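Local atomic coordinates of peroxinectin A (PDB entry 6ERC), a protein that uses hydrogen peroxide to oxidise phenolic donors, iodide and thiocyanate, as a secreted haem peroxidase of the social amoeba Dictyostelium discoideum. Residues Ile33-Asn38 and Lys130-Glu135; Thr60-Lys65 and Glu352-Asp357; Val192-Asp197 and Leu206-Glu211. One frame throughout, in Å; residues are numbered along the deposited sequence.

The three contacts join irregular loops of one haem peroxidase chain at different distances from its centre. Interaction 1 is the outermost, some 26 Å from the chain centre, where two loops meet near a glycan. Interaction 2 joins loops 287 residues apart beside the bound calcium, with the side chain of Glu353 about 6 Å from the haem. Interaction 3, nested in the sequence between the segments of interaction 2, contains Glu211, whose side chain lies about 8 Å from the haem and about 4 Å from that of His81, the predicted proton acceptor. No two contacts touch; their centres lie 30 to 36 Å apart.

Interaction 1 of 3, residues Ile33-Asn38 and Lys130-Glu135; sequences IKFNKN and KTVVDE
Asp134 turns its carboxylate onto the backbone of 33-38, where OD1 accepts a hydrogen bond from Lys37 N at 3.1 Å. The approach is fairly straight (157° at the hydrogen), on the syn side and somewhat out of the carboxylate plane. The same OD1 lies over one face of the Phe35 ring, 4.0 Å from CE1. That ring comes back toward Asp134, although its CB points the other way, because CG sits between the backbone N and the carbonyl carbon (chi1 48°). Lys34 contributes its methylene chain more than its charge. Lys34 CG meets Val132 CG2 at 3.8 Å, and Lys34 CD passes 3.3 Å from Val133 O. A bend at chi3 (-61°) carries the chain onward and rests Lys34 CE 3.8 Å from Glu135 CG. The ammonium stops short of an ion pair, with Lys34 NZ 4.6 Å from Glu135 OE1. Asn36 lies across Glu135 at about a right angle, its OD1 3.2 Å from Glu135 CB. Since Asn36 OD1 and Glu135 OE1 are both acceptors only 3.3 Å apart, they probably disfavour one another. Arg118 takes the carbonyls of Phe35 and Asn36, while the Phe35 side chain packs on Tyr140. The glycan touches Glu135. The whole is a loop laid against the connection of a β-hairpin, strands 113-124 and 139-144 of the four-stranded antiparallel sheet.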
loop_
_atom_site.group_PDB
_atom_site.type_symbol
_atom_site.label_atom_id
_atom_site.label_comp_id
_atom_site.label_asym_id
_atom_site.label_seq_id
_atom_site.Cartn_x
_atom_site.Cartn_y
_atom_site.Cartn_z
ATOM N N ILE A 33 -9.011 -19.230 -9.785
ATOM C CA ILE A 33 -10.228 -20.032 -9.839
ATOM C C ILE A 33 -11.353 -19.142 -10.344
ATOM O O ILE A 33 -11.325 -17.920 -10.176
ATOM C CB ILE A 33 -10.570 -20.658 -8.469
ATOM C CG1 ILE A 33 -10.712 -19.584 -7.387
ATOM C CG2 ILE A 33 -9.513 -21.671 -8.073
ATOM C CD1 ILE A 33 -11.322 -20.107 -6.096
ATOM N N LYS A 34 -12.353 -19.757 -10.974
ATOM C CA LYS A 34 -13.457 -19.001 -11.555
ATOM C C LYS A 34 -14.064 -18.059 -10.524
ATOM O O LYS A 34 -14.454 -18.479 -9.431
ATOM C CB LYS A 34 -14.523 -19.959 -12.093
ATOM C CG LYS A 34 -14.018 -20.905 -13.171
ATOM C CD LYS A 34 -15.158 -21.475 -14.010
ATOM C CE LYS A 34 -16.141 -22.278 -13.177
ATOM N NZ LYS A 34 -17.206 -22.892 -14.026
ATOM N N PHE A 35 -14.136 -16.776 -10.875
ATOM C CA PHE A 35 -14.685 -15.760 -9.988
ATOM C C PHE A 35 -15.970 -15.138 -10.517
ATOM O O PHE A 35 -16.557 -14.294 -9.833
ATOM C CB PHE A 35 -13.642 -14.660 -9.716
ATOM C CG PHE A 35 -12.955 -14.142 -10.952
ATOM C CD1 PHE A 35 -13.540 -13.157 -11.728
ATOM C CD2 PHE A 35 -11.712 -14.627 -11.323
ATOM C CE1 PHE A 35 -12.908 -12.678 -12.857
ATOM C CE2 PHE A 35 -11.075 -14.151 -12.453
ATOM C CZ PHE A 35 -11.673 -13.174 -13.219
ATOM N N ASN A 36 -16.424 -15.531 -11.706
ATOM C CA ASN A 36 -17.730 -15.132 -12.229
ATOM C C ASN A 36 -17.899 -13.610 -12.177
ATOM O O ASN A 36 -18.709 -13.062 -11.430
ATOM C CB ASN A 36 -18.840 -15.843 -11.447
ATOM C CG ASN A 36 -20.167 -15.821 -12.168
ATOM O OD1 ASN A 36 -20.404 -16.615 -13.073
ATOM N ND2 ASN A 36 -21.043 -14.914 -11.767
ATOM N N LYS A 37 -17.105 -12.945 -13.020
ATOM C CA LYS A 37 -16.993 -11.488 -12.987
ATOM C C LYS A 37 -18.361 -10.812 -12.955
ATOM O O LYS A 37 -18.654 -10.011 -12.061
ATOM C CB LYS A 37 -16.193 -11.003 -14.199
ATOM C CG LYS A 37 -15.919 -9.502 -14.198
ATOM C CD LYS A 37 -15.533 -8.991 -15.580
ATOM C CE LYS A 37 -16.733 -8.889 -16.519
ATOM N NZ LYS A 37 -17.749 -7.906 -16.040
ATOM N N ASN A 38 -19.208 -11.112 -13.941
ATOM C CA ASN A 38 -20.467 -10.390 -14.089
ATOM C C ASN A 38 -21.446 -10.664 -12.953
ATOM O O ASN A 38 -22.389 -9.885 -12.770
ATOM C CB ASN A 38 -21.112 -10.745 -15.428
ATOM C CG ASN A 38 -20.297 -10.264 -16.608
ATOM O OD1 ASN A 38 -19.677 -9.201 -16.555
ATOM N ND2 ASN A 38 -20.286 -11.050 -17.679
ATOM N N LYS A 130 -1.452 -17.111 -17.252
ATOM C CA LYS A 130 -2.216 -17.866 -16.262
ATOM C C LYS A 130 -3.551 -17.155 -16.051
ATOM O O LYS A 130 -3.630 -16.166 -15.319
ATOM C CB LYS A 130 -1.443 -17.991 -14.951
ATOM C CG LYS A 130 -0.165 -18.806 -15.046
ATOM C CD LYS A 130 0.548 -18.866 -13.698
ATOM C CE LYS A 130 1.882 -19.592 -13.802
ATOM N NZ LYS A 130 1.717 -21.022 -14.182
ATOM N N THR A 131 -4.600 -17.662 -16.690
ATOM C CA THR A 131 -5.944 -17.123 -16.511
ATOM C C THR A 131 -6.879 -18.289 -16.200
ATOM O O THR A 131 -6.452 -19.390 -15.828
ATOM C CB THR A 131 -6.398 -16.335 -17.747
ATOM O OG1 THR A 131 -7.676 -15.735 -17.491
ATOM C CG2 THR A 131 -6.500 -17.247 -18.968
ATOM N N VAL A 132 -8.181 -18.046 -16.339
ATOM C CA VAL A 132 -9.193 -19.086 -16.203
ATOM C C VAL A 132 -10.387 -18.703 -17.062
ATOM O O VAL A 132 -10.707 -17.523 -17.224
ATOM C CB VAL A 132 -9.620 -19.296 -14.731
ATOM C CG1 VAL A 132 -10.334 -18.062 -14.178
ATOM C CG2 VAL A 132 -10.503 -20.525 -14.610
ATOM N N VAL A 133 -11.048 -19.716 -17.618
ATOM C CA VAL A 133 -12.276 -19.495 -18.374
ATOM C C VAL A 133 -13.386 -19.173 -17.378
ATOM O O VAL A 133 -13.782 -20.024 -16.578
ATOM C CB VAL A 133 -12.633 -20.709 -19.238
ATOM C CG1 VAL A 133 -14.030 -20.560 -19.843
ATOM C CG2 VAL A 133 -11.600 -20.890 -20.341
ATOM N N ASP A 134 -13.884 -17.940 -17.421
ATOM C CA ASP A 134 -14.971 -17.546 -16.546
ATOM C C ASP A 134 -16.208 -18.397 -16.829
ATOM O O ASP A 134 -16.295 -19.118 -17.825
ATOM C CB ASP A 134 -15.294 -16.063 -16.731
ATOM C CG ASP A 134 -16.098 -15.493 -15.581
ATOM O OD1 ASP A 134 -15.492 -15.186 -14.533
ATOM O OD2 ASP A 134 -17.333 -15.357 -15.722
ATOM N N GLU A 135 -17.183 -18.293 -15.930
ATOM C CA GLU A 135 -18.394 -19.090 -16.045
ATOM C C GLU A 135 -19.272 -18.650 -17.210
ATOM O O GLU A 135 -20.178 -19.396 -17.594
ATOM C CB GLU A 135 -19.157 -19.028 -14.723
ATOM C CG GLU A 135 -18.220 -19.132 -13.513
ATOM C CD GLU A 135 -18.934 -19.354 -12.200
ATOM O OE1 GLU A 135 -20.105 -19.789 -12.213
ATOM O OE2 GLU A 135 -18.306 -19.093 -11.148
#

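Interaction 2 of 3, residues Thr60-Lys65 and Glu352-Asp357; sequences THIGSK and EEENID. With CA (calcium ion), chain G.
Glu354, in the calcium-binding loop 352-357 of the animal haem peroxidase fold, meets the backbone of 60-65, a case of one carboxylate gathering the amides of an irregular segment. Hydrogen bonds to side chains come first. Glu354 OE2 is shared by two successive amides, Ile62 N at 2.8 Å on the syn side and Gly63 N at 2.7 Å from above the carboxylate plane. A bend at chi2 (57°) brings the carboxylate back to them. The other oxygen of Glu354, OE1, takes a weak bond from His61 ND1 at 3.0 Å, the imidazole standing nearly perpendicular to the carboxylate (80°). With an alanine in place of Glu354, the amides of Ile62 and Gly63 would probably lose their common acceptor, and the His61 ring would be likely to turn more freely. Lys65 N reaches Asn355 OD1 at 2.9 Å in a nearly straight line (172°), though from above the carbonyl plane. Between backbones there is one bond, Ser64 N to Glu353 O at 3.0 Å. Apolar contact is slight: Ile62 CG2 rests 3.7 Å from Asn355 CB. The outlying carboxylates look elsewhere, Glu352 to His67 and Glu353 to Asn73. Metal ligation completes the account. Asn355 O and Asp357 OD1 each bind the calcium at 2.4 Å, with two waters, and Ser306 and Tyr359 add ligands from elsewhere. Asn355 thus serves on three fronts, its ND2 donating to Asp357 OD2 at 3.3 Å, beside the carboxylate oxygen that holds the metal.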
loop_
_atom_site.group_PDB
_atom_site.type_symbol
_atom_site.label_atom_id
_atom_site.label_comp_id
_atom_site.label_asym_id
_atom_site.label_seq_id
_atom_site.Cartn_x
_atom_site.Cartn_y
_atom_site.Cartn_z
ATOM N N THR A 60 -7.002 -7.702 22.351
ATOM C CA THR A 60 -5.900 -7.236 23.176
ATOM C C THR A 60 -4.741 -6.806 22.287
ATOM O O THR A 60 -4.703 -7.092 21.087
ATOM C CB THR A 60 -5.421 -8.321 24.145
ATOM O OG1 THR A 60 -4.741 -9.344 23.413
ATOM C CG2 THR A 60 -6.592 -8.937 24.901
ATOM N N HIS A 61 -3.784 -6.116 22.899
ATOM C CA HIS A 61 -2.564 -5.729 22.207
ATOM C C HIS A 61 -1.598 -6.905 22.184
ATOM O O HIS A 61 -1.368 -7.551 23.210
ATOM C CB HIS A 61 -1.922 -4.526 22.899
ATOM C CG HIS A 61 -0.576 -4.159 22.355
ATOM N ND1 HIS A 61 -0.408 -3.521 21.144
ATOM C CD2 HIS A 61 0.667 -4.340 22.859
ATOM C CE1 HIS A 61 0.880 -3.325 20.927
ATOM N NE2 HIS A 61 1.554 -3.813 21.953
ATOM N N ILE A 62 -1.045 -7.192 21.008
ATOM C CA ILE A 62 -0.014 -8.213 20.876
ATOM C C ILE A 62 1.338 -7.514 20.809
ATOM O O ILE A 62 2.195 -7.709 21.679
ATOM C CB ILE A 62 -0.246 -9.107 19.642
ATOM C CG1 ILE A 62 -1.511 -9.958 19.818
ATOM C CG2 ILE A 62 0.954 -10.022 19.397
ATOM C CD1 ILE A 62 -2.804 -9.237 19.488
ATOM N N GLY A 63 1.534 -6.692 19.781
ATOM C CA GLY A 63 2.784 -5.978 19.616
ATOM C C GLY A 63 3.765 -6.716 18.733
ATOM O O GLY A 63 3.985 -7.918 18.908
ATOM N N SER A 64 4.366 -6.003 17.785
ATOM C CA SER A 64 5.267 -6.612 16.817
ATOM C C SER A 64 6.344 -7.432 17.511
ATOM O O SER A 64 7.079 -6.919 18.358
ATOM C CB SER A 64 5.903 -5.522 15.952
ATOM O OG SER A 64 6.842 -6.073 15.047
ATOM N N LYS A 65 6.427 -8.715 17.152
ATOM C CA LYS A 65 7.480 -9.573 17.684
ATOM C C LYS A 65 8.851 -9.187 17.150
ATOM O O LYS A 65 9.862 -9.474 17.800
ATOM C CB LYS A 65 7.181 -11.037 17.354
ATOM C CG LYS A 65 5.936 -11.579 18.043
ATOM C CD LYS A 65 5.667 -13.041 17.685
ATOM C CE LYS A 65 6.688 -13.987 18.318
ATOM N NZ LYS A 65 6.301 -15.424 18.158
ATOM N N GLU A 352 5.944 1.340 18.820
ATOM C CA GLU A 352 6.005 0.009 18.234
ATOM C C GLU A 352 4.660 -0.362 17.620
ATOM O O GLU A 352 3.602 -0.076 18.188
ATOM C CB GLU A 352 6.395 -1.025 19.291
ATOM C CG GLU A 352 6.814 -2.368 18.716
ATOM C CD GLU A 352 7.020 -3.427 19.787
ATOM O OE1 GLU A 352 6.012 -3.918 20.347
ATOM O OE2 GLU A 352 8.191 -3.760 20.072
ATOM N N GLU A 353 4.706 -1.007 16.455
ATOM C CA GLU A 353 3.491 -1.351 15.728
ATOM C C GLU A 353 2.934 -2.682 16.231
ATOM O O GLU A 353 3.411 -3.266 17.209
ATOM C CB GLU A 353 3.757 -1.400 14.224
ATOM C CG GLU A 353 4.575 -2.599 13.762
ATOM C CD GLU A 353 4.608 -2.728 12.256
ATOM O OE1 GLU A 353 4.062 -1.836 11.573
ATOM O OE2 GLU A 353 5.170 -3.724 11.754
ATOM N N GLU A 354 1.909 -3.172 15.545
ATOM C CA GLU A 354 1.238 -4.416 15.886
ATOM C C GLU A 354 1.883 -5.587 15.144
ATOM O O GLU A 354 2.588 -5.410 14.149
ATOM C CB GLU A 354 -0.247 -4.301 15.536
ATOM C CG GLU A 354 -1.174 -5.217 16.304
ATOM C CD GLU A 354 -1.075 -5.044 17.802
ATOM O OE1 GLU A 354 -1.376 -3.929 18.282
ATOM O OE2 GLU A 354 -0.696 -6.017 18.492
ATOM N N ASN A 355 1.634 -6.795 15.644
ATOM C CA ASN A 355 2.226 -7.986 15.051
ATOM C C ASN A 355 1.481 -8.387 13.784
ATOM O O ASN A 355 0.283 -8.134 13.635
ATOM C CB ASN A 355 2.206 -9.146 16.042
ATOM C CG ASN A 355 3.194 -10.236 15.683
ATOM O OD1 ASN A 355 4.376 -9.973 15.464
ATOM N ND2 ASN A 355 2.713 -11.467 15.616
ATOM N N ILE A 356 2.203 -9.025 12.868
ATOM C CA ILE A 356 1.619 -9.516 11.626
ATOM C C ILE A 356 1.128 -10.932 11.886
ATOM O O ILE A 356 1.921 -11.871 11.994
ATOM C CB ILE A 356 2.618 -9.470 10.466
ATOM C CG1 ILE A 356 2.957 -8.018 10.130
ATOM C CG2 ILE A 356 2.030 -10.154 9.232
ATOM C CD1 ILE A 356 4.277 -7.844 9.421
ATOM N N ASP A 357 -0.185 -11.080 11.981
ATOM C CA ASP A 357 -0.814 -12.330 12.366
ATOM C C ASP A 357 -2.264 -12.263 11.903
ATOM O O ASP A 357 -2.651 -11.353 11.164
ATOM C CB ASP A 357 -0.668 -12.540 13.874
ATOM C CG ASP A 357 -1.033 -11.305 14.662
ATOM O OD1 ASP A 357 -1.815 -10.480 14.144
ATOM O OD2 ASP A 357 -0.530 -11.149 15.792
HETATM CA CA CA G . -2.136 -8.163 13.826
HETATM O O HOH W 1 -1.586 -8.553 16.077
HETATM O O HOH W 2 -3.435 -6.511 14.939
#

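Interaction 3 of 3, residues Val192-Asp197 and Leu206-Glu211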
loop_
_atom_site.group_PDB
_atom_site.type_symbol
_atom_site.label_atom_id
_atom_site.label_comp_id
_atom_site.label_asym_id
_atom_site.label_seq_id
_atom_site.Cartn_x
_atom_site.Cartn_y
_atom_site.Cartn_z
ATOM N N VAL A 192 -7.125 17.808 -9.489
ATOM C CA VAL A 192 -6.526 16.775 -8.646
ATOM C C VAL A 192 -7.618 16.126 -7.803
ATOM O O VAL A 192 -7.834 16.533 -6.651
ATOM C CB VAL A 192 -5.417 17.354 -7.754
ATOM C CG1 VAL A 192 -4.740 16.238 -6.964
ATOM C CG2 VAL A 192 -4.400 18.114 -8.596
ATOM N N PRO A 193 -8.322 15.117 -8.319
ATOM C CA PRO A 193 -9.391 14.479 -7.534
ATOM C C PRO A 193 -8.809 13.685 -6.374
ATOM O O PRO A 193 -7.978 12.796 -6.570
ATOM C CB PRO A 193 -10.081 13.568 -8.555
ATOM C CG PRO A 193 -9.019 13.258 -9.553
ATOM C CD PRO A 193 -8.165 14.494 -9.644
ATOM N N MET A 194 -9.255 14.007 -5.163
ATOM C CA MET A 194 -8.797 13.343 -3.952
ATOM C C MET A 194 -9.926 12.514 -3.354
ATOM O O MET A 194 -11.096 12.908 -3.406
ATOM C CB MET A 194 -8.300 14.361 -2.923
ATOM C CG MET A 194 -7.111 15.194 -3.397
ATOM S SD MET A 194 -5.705 14.186 -3.916
ATOM C CE MET A 194 -5.270 13.372 -2.379
ATOM N N ASP A 195 -9.566 11.369 -2.783
ATOM C CA ASP A 195 -10.550 10.482 -2.182
ATOM C C ASP A 195 -11.044 11.037 -0.850
ATOM O O ASP A 195 -10.310 11.710 -0.117
ATOM C CB ASP A 195 -9.963 9.086 -1.972
ATOM C CG ASP A 195 -9.988 8.246 -3.235
ATOM O OD1 ASP A 195 -10.509 8.726 -4.267
ATOM O OD2 ASP A 195 -9.493 7.097 -3.194
ATOM N N ASN A 196 -12.309 10.753 -0.552
ATOM C CA ASN A 196 -12.937 11.122 0.713
ATOM C C ASN A 196 -13.809 9.963 1.190
ATOM O O ASN A 196 -14.997 10.118 1.471
ATOM C CB ASN A 196 -13.753 12.407 0.563
ATOM C CG ASN A 196 -13.767 13.255 1.831
ATOM O OD1 ASN A 196 -13.855 14.483 1.761
ATOM N ND2 ASN A 196 -13.668 12.611 2.990
ATOM N N ASP A 197 -13.203 8.776 1.288
ATOM C CA ASP A 197 -13.961 7.559 1.563
ATOM C C ASP A 197 -14.778 7.692 2.845
ATOM O O ASP A 197 -16.001 7.509 2.843
ATOM C CB ASP A 197 -13.006 6.364 1.644
ATOM C CG ASP A 197 -12.245 6.140 0.351
ATOM O OD1 ASP A 197 -12.846 6.323 -0.730
ATOM O OD2 ASP A 197 -11.046 5.788 0.410
ATOM N N LEU A 206 -9.386 18.644 2.237
ATOM C CA LEU A 206 -8.363 17.623 2.060
ATOM C C LEU A 206 -7.174 18.180 1.290
ATOM O O LEU A 206 -7.301 19.108 0.483
ATOM C CB LEU A 206 -8.926 16.413 1.313
ATOM C CG LEU A 206 -10.130 15.698 1.930
ATOM C CD1 LEU A 206 -10.537 14.529 1.044
ATOM C CD2 LEU A 206 -9.834 15.220 3.347
ATOM N N TYR A 207 -6.006 17.598 1.541
ATOM C CA TYR A 207 -4.798 17.998 0.839
ATOM C C TYR A 207 -4.745 17.344 -0.535
ATOM O O TYR A 207 -5.142 16.189 -0.704
ATOM C CB TYR A 207 -3.561 17.626 1.657
ATOM C CG TYR A 207 -3.450 18.401 2.953
ATOM C CD1 TYR A 207 -2.928 19.689 2.972
ATOM C CD2 TYR A 207 -3.875 17.847 4.156
ATOM C CE1 TYR A 207 -2.828 20.402 4.149
ATOM C CE2 TYR A 207 -3.778 18.553 5.341
ATOM C CZ TYR A 207 -3.253 19.832 5.330
ATOM O OH TYR A 207 -3.154 20.541 6.504
ATOM N N SER A 208 -4.258 18.096 -1.519
ATOM C CA SER A 208 -4.191 17.645 -2.904
ATOM C C SER A 208 -2.782 17.132 -3.194
ATOM O O SER A 208 -1.836 17.921 -3.299
ATOM C CB SER A 208 -4.570 18.781 -3.851
ATOM O OG SER A 208 -5.845 19.307 -3.523
ATOM N N VAL A 209 -2.647 15.811 -3.324
ATOM C CA VAL A 209 -1.373 15.168 -3.617
ATOM C C VAL A 209 -1.560 14.212 -4.791
ATOM O O VAL A 209 -2.677 13.931 -5.228
ATOM C CB VAL A 209 -0.798 14.420 -2.394
ATOM C CG1 VAL A 209 -0.463 15.406 -1.278
ATOM C CG2 VAL A 209 -1.775 13.353 -1.903
ATOM N N GLY A 210 -0.436 13.698 -5.290
ATOM C CA GLY A 210 -0.425 12.914 -6.516
ATOM C C GLY A 210 -1.163 11.592 -6.446
ATOM O O GLY A 210 -1.296 10.929 -7.480
ATOM N N GLU A 211 -1.642 11.191 -5.270
ATOM C CA GLU A 211 -2.305 9.904 -5.097
ATOM C C GLU A 211 -3.660 10.119 -4.436
ATOM O O GLU A 211 -3.740 10.743 -3.373
ATOM C CB GLU A 211 -1.434 8.959 -4.263
ATOM C CG GLU A 211 -1.394 7.529 -4.786
ATOM C CD GLU A 211 -2.561 6.700 -4.293
ATOM O OE1 GLU A 211 -2.964 6.902 -3.130
ATOM O OE2 GLU A 211 -3.073 5.857 -5.061
#
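Val209 N points its hydrogen at Met194 SD, 3.5 Å away, in a weak but fairly straight bond (156°) in which a thioether sulphur acts as the acceptor. The same sulphur lies 3.3 Å from Val209 O. The Met194 chain is bent at both chi2 (-56°) and chi3 (-64°), and this double turn curls the methyl into the bend of 206-211. There Met194 CE approaches two carbonyls, Tyr207 O at 3.3 Å and Glu211 O at 3.2 Å, and touches Val209 CG2 at 3.5 Å. Carbonyl oxygens around a methyl next to sulphur are probably tolerated because its hydrogens are slightly positive. Both segments belong to the long irregular loop between strand 182-184 and helix 218-241 of the animal haem peroxidase fold. This loop leads to Arg213, the predicted transition-state stabiliser, to which Glu211 makes a long, weak ion pair. On one flank of the methionine, Val192 CG1 lies 3.5 Å from Val209 O, also close to Ser208 CB. Helix 160-166 backs this valine through Ile162 and Leu166. Farther along, Leu206 CD1 presses to within 3.1 Å of Asp195 O and also packs against the Asn196 side chain. Asp195 turns its carboxylate to Arg212, forming a salt bridge through OD1.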